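Local coordinates for protein salmonella typhimurium DB7155 bacteriophage DET7 tailspike (Bacteriophage, PDB 2V5I) that probably binds and cleaves the O-antigen polysaccharide of Salmonella as the trimeric, beta-helical receptor-binding tailspike of a myovirus, at residues Val99-Asp104 with Val222-Gly227; Arg169-Gly172 with Ala177-Phe180; Cys186-Ser191 with Gly200-Glu205; Gly214-Gly219 with Asn274-Asp279; Ile246-Trp251 with Ser256-Tyr261. All coordinates share one frame; numbering follows the deposited sequence.

Contact 1: Val99-Asp104 with Val222-Gly227; sequences VIFPWD and VHYGSG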
# COMPACT_ATOMS: atom_id res chain seq x y z
N VAL A 99 -22.97 26.58 16.51
CA VAL A 99 -22.31 25.82 15.44
C VAL A 99 -23.29 25.43 14.35
O VAL A 99 -24.49 25.32 14.59
CB VAL A 99 -21.64 24.54 16.00
CG1 VAL A 99 -20.59 24.91 16.97
CG2 VAL A 99 -22.62 23.55 16.55
N ILE A 100 -22.76 25.23 13.13
CA ILE A 100 -23.50 24.56 12.07
C ILE A 100 -23.09 23.09 11.96
O ILE A 100 -22.08 22.66 12.54
CB ILE A 100 -23.36 25.27 10.69
CG1 ILE A 100 -21.90 25.33 10.27
CG2 ILE A 100 -24.01 26.64 10.73
CD1 ILE A 100 -21.66 25.64 8.81
N PHE A 101 -23.99 22.31 11.34
CA PHE A 101 -23.87 20.87 11.25
C PHE A 101 -24.38 20.40 9.89
O PHE A 101 -25.49 19.85 9.76
CB PHE A 101 -24.64 20.20 12.40
CG PHE A 101 -24.27 18.79 12.65
CD1 PHE A 101 -23.16 18.46 13.43
CD2 PHE A 101 -25.00 17.75 12.11
CE1 PHE A 101 -22.84 17.12 13.70
CE2 PHE A 101 -24.66 16.41 12.38
CZ PHE A 101 -23.59 16.11 13.17
N PRO A 102 -23.53 20.59 8.83
CA PRO A 102 -23.98 20.32 7.47
C PRO A 102 -24.01 18.82 7.09
O PRO A 102 -23.59 18.45 5.99
CB PRO A 102 -22.96 21.10 6.61
CG PRO A 102 -21.67 21.09 7.47
CD PRO A 102 -22.21 21.24 8.88
N TRP A 103 -24.42 17.97 8.02
CA TRP A 103 -24.65 16.53 7.76
C TRP A 103 -26.03 16.16 8.26
O TRP A 103 -26.42 16.54 9.36
CB TRP A 103 -23.60 15.67 8.47
CG TRP A 103 -22.20 16.02 8.06
CD1 TRP A 103 -21.45 15.52 7.00
CD2 TRP A 103 -21.34 16.95 8.73
NE1 TRP A 103 -20.23 16.11 6.99
CE2 TRP A 103 -20.14 17.01 8.00
CE3 TRP A 103 -21.48 17.75 9.86
CZ2 TRP A 103 -19.08 17.83 8.38
CZ3 TRP A 103 -20.44 18.58 10.24
CH2 TRP A 103 -19.26 18.63 9.48
N ASP A 104 -26.74 15.38 7.48
CA ASP A 104 -28.07 14.96 7.91
C ASP A 104 -28.04 13.67 8.72
O ASP A 104 -26.99 13.06 8.94
CB ASP A 104 -29.07 14.94 6.73
CG ASP A 104 -28.86 13.78 5.76
OD1 ASP A 104 -28.21 12.76 6.11
OD2 ASP A 104 -29.38 13.91 4.62
N VAL A 222 -8.36 13.51 15.12
CA VAL A 222 -9.02 14.78 15.40
C VAL A 222 -10.37 14.87 14.66
O VAL A 222 -10.53 14.29 13.62
CB VAL A 222 -8.12 15.97 15.06
CG1 VAL A 222 -6.82 15.92 15.88
CG2 VAL A 222 -7.78 16.06 13.61
N HIS A 223 -11.32 15.57 15.29
CA HIS A 223 -12.72 15.68 14.82
C HIS A 223 -13.19 17.16 14.76
O HIS A 223 -12.82 17.98 15.63
CB HIS A 223 -13.69 14.99 15.77
CG HIS A 223 -13.61 13.49 15.81
ND1 HIS A 223 -14.55 12.75 16.48
CD2 HIS A 223 -12.75 12.60 15.25
CE1 HIS A 223 -14.27 11.46 16.35
NE2 HIS A 223 -13.20 11.34 15.58
N TYR A 224 -13.97 17.47 13.72
CA TYR A 224 -14.60 18.78 13.57
C TYR A 224 -13.53 19.90 13.52
O TYR A 224 -12.51 19.73 12.83
CB TYR A 224 -15.70 18.99 14.66
CG TYR A 224 -16.86 18.03 14.48
CD1 TYR A 224 -17.69 18.13 13.42
CD2 TYR A 224 -17.12 17.01 15.43
CE1 TYR A 224 -18.78 17.24 13.24
CE2 TYR A 224 -18.18 16.14 15.26
CZ TYR A 224 -18.97 16.23 14.18
OH TYR A 224 -20.02 15.33 13.99
N GLY A 225 -13.76 21.03 14.18
CA GLY A 225 -12.91 22.22 14.03
C GLY A 225 -13.44 23.05 12.85
O GLY A 225 -13.95 22.54 11.86
N SER A 226 -13.31 24.36 12.97
CA SER A 226 -13.75 25.24 11.89
C SER A 226 -12.66 25.37 10.81
O SER A 226 -12.95 25.87 9.69
CB SER A 226 -13.97 26.63 12.42
OG SER A 226 -14.97 26.69 13.41
N GLY A 227 -11.43 25.06 11.18
CA GLY A 227 -10.26 25.09 10.29
C GLY A 227 -9.77 23.69 9.99
O GLY A 227 -10.58 22.74 9.79
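Y224 reaches from the beta-helix into two aromatic rings of a long loop, F101 and W103, and its outer rim does all the touching. The fold is the right-handed parallel beta-helix of the P22-type tailspikes: residues 222-224 lie on strand 220-224 of one of its faces, and 99-104 run through the insertion that leaves the helix after strand 98-99. Between Y224 and W103 the pair is an offset edge-to-face stack. The tyrosine turns its edge to the face of the six-membered indole ring, with the planes at 67° and the centroids 5.8 Å apart; the closest atoms are Y224 CE1 and W103 CZ3, at 3.7 Å. F101 meets the far end of the tyrosine, its CE1 lying 3.4 Å from Y224 OH. The two side chains pass each other at a slant. Behind this first shell, the loop residues support one another: W103 CE3 sits over the centre of the F101 ring, 3.9 Å above its plane, and P102 CG lies at the same height over a face of the indole, nearer its rim. F101 swings its ring into place with CG anti to the backbone N (chi1 -163°). R252 ties the cluster together from outside, donating to the tyrosine hydroxyl and making a cation-pi contact with W103, while W251 packs edge-to-face with Y224. W109 adds another ring beside the indole. Farther out, the backbone N of F101 is hydrogen-bonded to T119 OG1, and S226 OG to Q129 O.

Contact 2: Arg169-Gly172 with Ala177-Phe180; sequences RNAG and AYLF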
# COMPACT_ATOMS: atom_id res chain seq x y z
N ARG A 169 1.09 13.75 24.58
CA ARG A 169 0.63 12.41 24.32
C ARG A 169 -0.83 12.26 24.72
O ARG A 169 -1.23 12.74 25.80
CB ARG A 169 1.46 11.40 25.12
CG ARG A 169 2.96 11.41 24.74
CD ARG A 169 3.77 10.44 25.59
NE ARG A 169 5.20 10.60 25.29
CZ ARG A 169 6.20 10.21 26.08
NH1 ARG A 169 5.95 9.61 27.25
NH2 ARG A 169 7.45 10.42 25.71
N ASN A 170 -1.63 11.60 23.89
CA ASN A 170 -3.06 11.27 24.25
C ASN A 170 -3.90 12.50 24.60
O ASN A 170 -4.75 12.48 25.53
CB ASN A 170 -3.03 10.23 25.37
CG ASN A 170 -2.28 8.98 24.98
OD1 ASN A 170 -2.71 8.26 24.07
ND2 ASN A 170 -1.18 8.69 25.66
N ALA A 171 -3.68 13.56 23.82
CA ALA A 171 -4.44 14.84 24.00
C ALA A 171 -5.90 14.68 23.66
O ALA A 171 -6.30 13.93 22.78
CB ALA A 171 -3.85 15.95 23.16
N GLY A 172 -6.72 15.40 24.42
CA GLY A 172 -8.13 15.51 24.11
C GLY A 172 -8.65 16.93 24.19
O GLY A 172 -7.95 17.90 24.47
N ALA A 177 -7.80 23.69 20.78
CA ALA A 177 -6.64 23.82 19.87
C ALA A 177 -5.33 23.61 20.60
O ALA A 177 -5.19 23.98 21.73
CB ALA A 177 -6.64 25.16 19.22
N TYR A 178 -4.35 23.00 19.90
CA TYR A 178 -3.02 22.87 20.38
C TYR A 178 -2.12 23.60 19.39
O TYR A 178 -2.14 23.33 18.20
CB TYR A 178 -2.65 21.37 20.46
CG TYR A 178 -3.41 20.68 21.57
CD1 TYR A 178 -4.70 20.13 21.35
CD2 TYR A 178 -2.87 20.59 22.85
CE1 TYR A 178 -5.40 19.55 22.41
CE2 TYR A 178 -3.58 20.01 23.91
CZ TYR A 178 -4.82 19.47 23.66
OH TYR A 178 -5.46 18.89 24.75
N LEU A 179 -1.37 24.58 19.89
CA LEU A 179 -0.63 25.51 19.04
C LEU A 179 0.79 25.56 19.53
O LEU A 179 1.01 25.76 20.72
CB LEU A 179 -1.26 26.90 19.14
CG LEU A 179 -0.47 28.06 18.54
CD1 LEU A 179 -0.21 27.85 17.07
CD2 LEU A 179 -1.23 29.31 18.79
N PHE A 180 1.76 25.29 18.65
CA PHE A 180 3.17 25.41 18.95
C PHE A 180 3.71 26.59 18.16
O PHE A 180 3.70 26.56 16.92
CB PHE A 180 3.89 24.13 18.51
CG PHE A 180 3.58 22.93 19.37
CD1 PHE A 180 2.42 22.18 19.15
CD2 PHE A 180 4.45 22.54 20.34
CE1 PHE A 180 2.13 21.10 19.98
CE2 PHE A 180 4.22 21.44 21.10
CZ PHE A 180 3.08 20.72 20.91
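A171 and G172 receive the ring and hydroxyl of Y178 just after the chain has turned a corner. N170 makes that bend with a left-handed backbone, which lets the chain leave one face of the coil and start the next, and it packs on R169 of a neighbouring subunit. A171 follows, directed at the opposing strand. Its methyl group makes an off-centre CH-pi contact with the tyrosine: CB lies 4.2 Å from the ring centroid of Y178, 29° from the normal, and is displaced to the hydroxyl end, where it comes within 3.7 Å of Y178 CZ. This is an interior contact of a right-handed parallel beta-helix, in which strand 176-181 stacks between 156-161 and 202-205 while 167-169 and 172-173 belong to other parts of the wall. The tyrosine therefore spans the inside of one coil. G172 supplies the polar end point: Y178 OH donates to G172 O over 2.7 Å. The carbonyl oxygen lies at the ring edge, and the hydroxyl approaches in the carbonyl plane with a C=O...O angle of 147°, so a buried hydroxyl and a buried carbonyl oxygen are matched. With CG anti to its own carbonyl carbon (chi1 -70°), the tyrosine carries the ring inward toward A171 and G172. P89 and M91 of the preceding coil and I194 of the following one also pack on the tyrosine, and I194 touches A171 as well.

Contact 3: Cys186-Ser191 with Gly200-Glu205; sequences CKVIDS and GIITFE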
# COMPACT_ATOMS: atom_id res chain seq x y z
N CYS A 186 9.12 19.00 18.15
CA CYS A 186 7.96 18.79 19.03
C CYS A 186 6.99 17.82 18.35
O CYS A 186 6.88 17.79 17.15
CB CYS A 186 7.27 20.10 19.44
SG CYS A 186 8.35 21.13 20.52
N LYS A 187 6.31 17.01 19.16
CA LYS A 187 5.41 16.01 18.60
C LYS A 187 4.10 15.95 19.35
O LYS A 187 4.09 16.09 20.58
CB LYS A 187 6.09 14.66 18.63
CG LYS A 187 7.39 14.56 17.81
CD LYS A 187 8.07 13.22 17.97
CE LYS A 187 9.61 13.29 17.64
NZ LYS A 187 10.51 14.25 18.49
N VAL A 188 3.01 15.66 18.61
CA VAL A 188 1.71 15.44 19.19
C VAL A 188 1.34 14.02 18.81
O VAL A 188 1.15 13.72 17.65
CB VAL A 188 0.67 16.46 18.70
CG1 VAL A 188 -0.70 16.17 19.31
CG2 VAL A 188 1.14 17.89 19.07
N ILE A 189 1.32 13.13 19.81
CA ILE A 189 1.23 11.71 19.61
C ILE A 189 -0.11 11.14 20.12
O ILE A 189 -0.58 11.49 21.23
CB ILE A 189 2.39 10.99 20.36
CG1 ILE A 189 3.75 11.44 19.81
CG2 ILE A 189 2.23 9.49 20.31
CD1 ILE A 189 4.87 11.25 20.82
N ASP A 190 -0.71 10.24 19.34
CA ASP A 190 -1.91 9.47 19.74
C ASP A 190 -3.07 10.32 20.30
O ASP A 190 -3.75 9.93 21.26
CB ASP A 190 -1.52 8.39 20.75
CG ASP A 190 -0.51 7.39 20.17
OD1 ASP A 190 -0.48 7.20 18.92
OD2 ASP A 190 0.29 6.82 20.97
N SER A 191 -3.37 11.40 19.57
CA SER A 191 -4.51 12.26 19.95
C SER A 191 -5.80 11.47 20.03
O SER A 191 -6.09 10.63 19.20
CB SER A 191 -4.66 13.37 18.93
OG SER A 191 -3.47 14.21 18.97
N GLY A 200 -7.36 25.92 13.74
CA GLY A 200 -6.80 24.62 13.44
C GLY A 200 -6.60 23.80 14.70
O GLY A 200 -6.32 24.35 15.78
N ILE A 201 -6.78 22.49 14.59
CA ILE A 201 -6.73 21.67 15.80
C ILE A 201 -5.33 21.54 16.34
O ILE A 201 -5.12 21.71 17.53
CB ILE A 201 -7.49 20.34 15.66
CG1 ILE A 201 -8.90 20.61 15.14
CG2 ILE A 201 -7.51 19.61 17.00
CD1 ILE A 201 -9.80 19.44 14.96
N ILE A 202 -4.39 21.12 15.47
CA ILE A 202 -2.97 21.09 15.83
C ILE A 202 -2.22 21.94 14.82
O ILE A 202 -2.34 21.70 13.64
CB ILE A 202 -2.42 19.65 15.81
CG1 ILE A 202 -3.30 18.73 16.72
CG2 ILE A 202 -0.94 19.64 16.23
CD1 ILE A 202 -3.13 17.23 16.52
N THR A 203 -1.44 22.92 15.30
CA THR A 203 -0.75 23.86 14.43
C THR A 203 0.70 24.04 14.89
O THR A 203 0.96 24.19 16.06
CB THR A 203 -1.43 25.26 14.55
OG1 THR A 203 -2.80 25.18 14.17
CG2 THR A 203 -0.70 26.30 13.70
N PHE A 204 1.63 23.90 13.95
CA PHE A 204 3.00 24.31 14.16
C PHE A 204 3.25 25.57 13.35
O PHE A 204 3.30 25.50 12.11
CB PHE A 204 3.93 23.16 13.68
CG PHE A 204 3.87 21.95 14.53
CD1 PHE A 204 4.45 21.92 15.75
CD2 PHE A 204 3.12 20.81 14.12
CE1 PHE A 204 4.38 20.73 16.57
CE2 PHE A 204 3.09 19.68 14.93
CZ PHE A 204 3.66 19.67 16.14
N GLU A 205 3.42 26.69 14.06
CA GLU A 205 3.56 28.00 13.46
C GLU A 205 5.01 28.48 13.70
O GLU A 205 5.42 28.67 14.84
CB GLU A 205 2.58 28.93 14.16
CG GLU A 205 2.65 30.36 13.66
CD GLU A 205 3.63 31.22 14.49
OE1 GLU A 205 3.36 31.53 15.70
OE2 GLU A 205 4.68 31.63 13.95
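I202 extends from strand 202-205 to meet V188 of strand 187-196 tip to tip, across the interior of the parallel beta-helix. Two branches of each side chain engage. I202 CD1 lies 3.8 Å from V188 CG1, and I202 CG2 is 3.9 Å from V188 CG2. The isoleucine's CG1 is anti to its carbonyl carbon (chi1 -54°), and the extended chain beyond it takes CD1 on to the hydroxyl of S191, 3.9 Å from OG, just past the corner at D190. T203 points its side chain to the other surface of the strand, where its OG1 pairs with Q231. F204 faces inward again. Its ring end sits by C186, with CE1 4.1 Å from C186 CB and CZ 3.9 Å from C186 O, while V188 CG2 approaches CZ at 4.3 Å; V188 thus touches both inward residues. The F204 ring also stacks with F180 of the preceding coil. E205, the last residue, turns outward to a salt bridge with R181. No hydrogen bond links the two segments, so these faces of the coil are joined by van der Waals packing of buried apolar groups, while their backbone bonds run to neighbouring coils.

Contact 4: Gly214-Gly219 with Asn274-Asp279; sequences GNYVIG and NLQFRD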
# COMPACT_ATOMS: atom_id res chain seq x y z
N GLY A 214 11.38 19.07 12.45
CA GLY A 214 11.23 17.96 13.37
C GLY A 214 9.86 17.93 14.07
O GLY A 214 9.68 17.18 15.05
N ASN A 215 8.91 18.73 13.58
CA ASN A 215 7.60 18.81 14.23
C ASN A 215 6.62 17.85 13.55
O ASN A 215 6.49 17.88 12.31
CB ASN A 215 7.03 20.25 14.10
CG ASN A 215 7.86 21.29 14.88
OD1 ASN A 215 8.40 20.98 15.94
ND2 ASN A 215 7.97 22.50 14.34
N TYR A 216 5.98 17.01 14.38
CA TYR A 216 5.11 15.97 13.87
C TYR A 216 3.83 15.82 14.63
O TYR A 216 3.76 16.12 15.83
CB TYR A 216 5.75 14.58 14.05
CG TYR A 216 6.95 14.22 13.23
CD1 TYR A 216 8.20 14.58 13.67
CD2 TYR A 216 6.80 13.56 12.05
CE1 TYR A 216 9.37 14.21 12.91
CE2 TYR A 216 7.96 13.20 11.26
CZ TYR A 216 9.21 13.55 11.75
OH TYR A 216 10.33 13.17 10.99
N VAL A 217 2.84 15.22 13.93
CA VAL A 217 1.63 14.63 14.51
C VAL A 217 1.70 13.16 14.11
O VAL A 217 1.88 12.84 12.93
CB VAL A 217 0.31 15.30 14.05
CG1 VAL A 217 -0.82 14.72 14.83
CG2 VAL A 217 0.42 16.85 14.24
N ILE A 218 1.76 12.28 15.13
CA ILE A 218 1.93 10.83 14.93
C ILE A 218 0.77 10.08 15.61
O ILE A 218 0.58 10.20 16.82
CB ILE A 218 3.27 10.31 15.35
CG1 ILE A 218 4.39 11.10 14.67
CG2 ILE A 218 3.43 8.85 14.93
CD1 ILE A 218 5.79 10.75 15.27
N GLY A 219 0.01 9.34 14.85
CA GLY A 219 -1.09 8.57 15.36
C GLY A 219 -2.29 9.39 15.81
O GLY A 219 -2.28 10.62 15.75
N ASN A 274 9.35 19.75 2.23
CA ASN A 274 10.04 18.54 2.70
C ASN A 274 9.40 17.96 3.94
O ASN A 274 10.10 17.50 4.86
CB ASN A 274 11.51 18.87 2.99
CG ASN A 274 12.31 19.23 1.74
OD1 ASN A 274 12.34 18.49 0.73
ND2 ASN A 274 13.06 20.36 1.84
N LEU A 275 8.07 17.88 3.95
CA LEU A 275 7.33 17.29 5.08
C LEU A 275 6.79 15.93 4.63
O LEU A 275 6.62 15.69 3.43
CB LEU A 275 6.14 18.19 5.53
CG LEU A 275 6.60 19.56 6.10
CD1 LEU A 275 5.31 20.28 6.48
CD2 LEU A 275 7.51 19.40 7.29
N GLN A 276 6.58 15.03 5.59
CA GLN A 276 5.88 13.76 5.32
C GLN A 276 4.39 13.83 5.49
O GLN A 276 3.89 14.47 6.43
CB GLN A 276 6.40 12.72 6.33
CG GLN A 276 7.87 12.41 6.20
CD GLN A 276 8.26 11.38 7.20
OE1 GLN A 276 7.75 10.25 7.10
NE2 GLN A 276 9.09 11.72 8.19
N PHE A 277 3.66 13.13 4.62
CA PHE A 277 2.23 12.91 4.76
C PHE A 277 2.02 11.44 4.42
O PHE A 277 2.03 11.08 3.23
CB PHE A 277 1.41 13.85 3.88
CG PHE A 277 1.56 15.26 4.28
CD1 PHE A 277 0.77 15.78 5.28
CD2 PHE A 277 2.53 16.08 3.68
CE1 PHE A 277 0.98 17.12 5.70
CE2 PHE A 277 2.74 17.37 4.14
CZ PHE A 277 1.97 17.86 5.15
N ARG A 278 2.05 10.58 5.47
CA ARG A 278 2.10 9.13 5.25
C ARG A 278 1.19 8.37 6.21
O ARG A 278 0.97 8.78 7.34
CB ARG A 278 3.53 8.56 5.43
CG ARG A 278 4.56 9.12 4.47
CD ARG A 278 5.82 8.25 4.46
NE ARG A 278 6.45 8.25 5.77
CZ ARG A 278 6.52 7.24 6.64
NH1 ARG A 278 5.99 6.04 6.35
NH2 ARG A 278 7.09 7.40 7.83
N ASP A 279 0.60 7.29 5.70
CA ASP A 279 -0.19 6.38 6.52
C ASP A 279 -1.35 7.10 7.24
O ASP A 279 -1.71 6.74 8.35
CB ASP A 279 0.70 5.65 7.54
CG ASP A 279 1.87 4.87 6.96
OD1 ASP A 279 1.97 4.58 5.75
OD2 ASP A 279 2.73 4.48 7.82
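Y216 and Q276 bring their outer ends together across a stack of beta-helix coils, and they supply the close part of this contact. Strands 216-218 and 276-278 belong to the same face of the parallel beta-helix, with strand 244-246 hydrogen-bonded between them, so the side chains must bridge two strand spacings. Both start with CG anti to the carbonyl carbon (chi1 -69° in Y216, -63° in Q276), and the glutamine then runs extended to its amide. Q276 NE2 lies at the edge of the tyrosine ring, near its plane, 3.4 Å from Y216 OH and 3.6 Å from CE2. Ring and amide planes stand almost perpendicular, at 89°. Each polar end has a partner from the intervening coil: N242 OD1 is bonded to the tyrosine hydroxyl and H241 O to the glutamine NE2. I246, on the strand between, packs against both side chains, and R221 of a neighbouring subunit covers them too. The contact is much looser away from this pair. L275 stays farther off and makes no close contact, and R278 and I218, farther toward the corners at D279 and G219, do not touch across it. R278 acts instead on its own strand, holding the amide's rotation, with OE1 toward the arginine and NE2 on the tyrosine side. Two nitrogens approach side-on and both donate to one atom, in the guanidinium plane: R278 NE to Q276 OE1 at 2.7 Å and R278 NH2 to the same OE1 at 3.0 Å.

Contact 5: Ile246-Trp251 with Ser256-Tyr261; sequences IGVTSW and SGFKTY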
# COMPACT_ATOMS: atom_id res chain seq x y z
N ILE A 246 2.19 11.30 10.35
CA ILE A 246 2.28 9.85 10.11
C ILE A 246 1.21 9.16 10.95
O ILE A 246 1.18 9.29 12.16
CB ILE A 246 3.66 9.29 10.52
CG1 ILE A 246 4.81 10.05 9.85
CG2 ILE A 246 3.78 7.84 10.10
CD1 ILE A 246 6.17 9.77 10.51
N GLY A 247 0.32 8.41 10.31
CA GLY A 247 -0.64 7.62 11.04
C GLY A 247 -1.82 8.34 11.69
O GLY A 247 -2.40 7.83 12.66
N VAL A 248 -2.21 9.49 11.13
CA VAL A 248 -3.25 10.32 11.78
C VAL A 248 -4.57 10.26 10.99
O VAL A 248 -4.55 10.20 9.77
CB VAL A 248 -2.78 11.81 11.83
CG1 VAL A 248 -3.74 12.69 12.57
CG2 VAL A 248 -1.39 11.91 12.46
N THR A 249 -5.71 10.40 11.68
CA THR A 249 -6.99 10.52 10.99
C THR A 249 -7.61 11.85 11.38
O THR A 249 -7.55 12.25 12.55
CB THR A 249 -7.94 9.38 11.42
OG1 THR A 249 -7.39 8.11 11.03
CG2 THR A 249 -9.35 9.56 10.81
N SER A 250 -8.19 12.55 10.39
CA SER A 250 -9.10 13.67 10.59
C SER A 250 -10.47 13.35 10.06
O SER A 250 -10.59 12.87 8.96
CB SER A 250 -8.58 14.94 9.88
OG SER A 250 -9.57 15.97 9.73
N TRP A 251 -11.49 13.67 10.85
CA TRP A 251 -12.91 13.47 10.44
C TRP A 251 -13.70 14.80 10.59
O TRP A 251 -13.62 15.51 11.63
CB TRP A 251 -13.56 12.43 11.33
CG TRP A 251 -15.04 12.13 11.04
CD1 TRP A 251 -15.60 11.58 9.94
CD2 TRP A 251 -16.10 12.35 11.97
NE1 TRP A 251 -16.96 11.43 10.11
CE2 TRP A 251 -17.28 11.87 11.37
CE3 TRP A 251 -16.14 12.83 13.27
CZ2 TRP A 251 -18.52 11.91 12.04
CZ3 TRP A 251 -17.36 12.88 13.94
CH2 TRP A 251 -18.53 12.38 13.31
N SER A 256 -9.78 21.62 5.94
CA SER A 256 -9.15 20.46 5.34
C SER A 256 -8.60 19.56 6.43
O SER A 256 -8.30 19.99 7.57
CB SER A 256 -8.03 20.87 4.42
OG SER A 256 -8.57 21.59 3.29
N GLY A 257 -8.42 18.29 6.10
CA GLY A 257 -7.87 17.36 7.11
C GLY A 257 -6.46 17.83 7.53
O GLY A 257 -6.15 17.93 8.70
N PHE A 258 -5.61 17.95 6.52
CA PHE A 258 -4.23 18.25 6.68
C PHE A 258 -3.80 19.31 5.68
O PHE A 258 -4.11 19.19 4.50
CB PHE A 258 -3.43 16.96 6.38
CG PHE A 258 -3.86 15.78 7.23
CD1 PHE A 258 -3.43 15.62 8.53
CD2 PHE A 258 -4.83 14.85 6.75
CE1 PHE A 258 -3.87 14.56 9.32
CE2 PHE A 258 -5.26 13.76 7.55
CZ PHE A 258 -4.82 13.64 8.83
N LYS A 259 -3.12 20.33 6.19
CA LYS A 259 -2.86 21.55 5.38
C LYS A 259 -1.45 22.09 5.55
O LYS A 259 -1.01 22.30 6.68
CB LYS A 259 -3.88 22.62 5.75
CG LYS A 259 -3.77 23.99 5.04
CD LYS A 259 -4.62 25.03 5.74
CE LYS A 259 -4.55 26.38 5.10
NZ LYS A 259 -5.56 27.27 5.79
N THR A 260 -0.80 22.30 4.40
CA THR A 260 0.38 23.15 4.36
C THR A 260 -0.06 24.56 3.94
O THR A 260 -0.60 24.74 2.85
CB THR A 260 1.42 22.58 3.34
OG1 THR A 260 0.85 22.37 2.07
CG2 THR A 260 1.96 21.25 3.82
N TYR A 261 0.20 25.54 4.81
CA TYR A 261 -0.30 26.89 4.48
C TYR A 261 0.27 27.40 3.20
O TYR A 261 1.45 27.11 2.85
CB TYR A 261 0.07 27.92 5.56
CG TYR A 261 -1.06 28.33 6.42
CD1 TYR A 261 -1.50 27.47 7.40
CD2 TYR A 261 -1.64 29.56 6.29
CE1 TYR A 261 -2.52 27.82 8.24
CE2 TYR A 261 -2.69 29.94 7.13
CZ TYR A 261 -3.11 29.06 8.09
OH TYR A 261 -4.14 29.37 8.97
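F258, S250 and V248 bury the most surface here, with the phenylalanine ring set against the other two. V248 meets it through CB and one methyl; CG1 lies in the ring plane at its edge, 3.8 Å from F258 CE1, and the two side chains cross at an angle. The valine backbone joins in, its carbonyl O 3.6 Å from F258 CZ. With CG anti to its carbonyl carbon (chi1 -56°), F258 brings the ring end to the 246-251 segment, and the same CZ approaches S250 N at 3.9 Å. This is the inside of one coil of the parallel beta-helix, where the chain leaves strand 249-251, turns through a short loop and begins strand 258-260 on the next face. The stacking continues along the axis: F290 of the following coil lies against F258, and V230 of the preceding one packs on it. S250 faces the turn, OG anti to the backbone N (chi1 164°), and its hydroxyl comes 3.4 Å from G257 CA, with S250 CB 3.7 Å from the same CA.

In the fold
Contacts 2, 3 and 5 each join two faces within a coil of the beta-helix, whereas contact 4 runs along one face. Probable backbone hydrogen bonds tie them together. Contacts 2 and 3 are the closest, with centres about 6 Å apart, linked by Y178 N to I201 O and N170 N to I189 O. Contacts 3 and 4 are joined by D190 N to I218 O, among others; contacts 4 and 5, centres about 9 Å apart, by G219 N to I246 O. Contact 1 lies to the side, carrying the loop insertion; V222 N and Y224 N reach T249 O and W251 O of contact 5 in the same way, and I201 of contact 3 packs on H223.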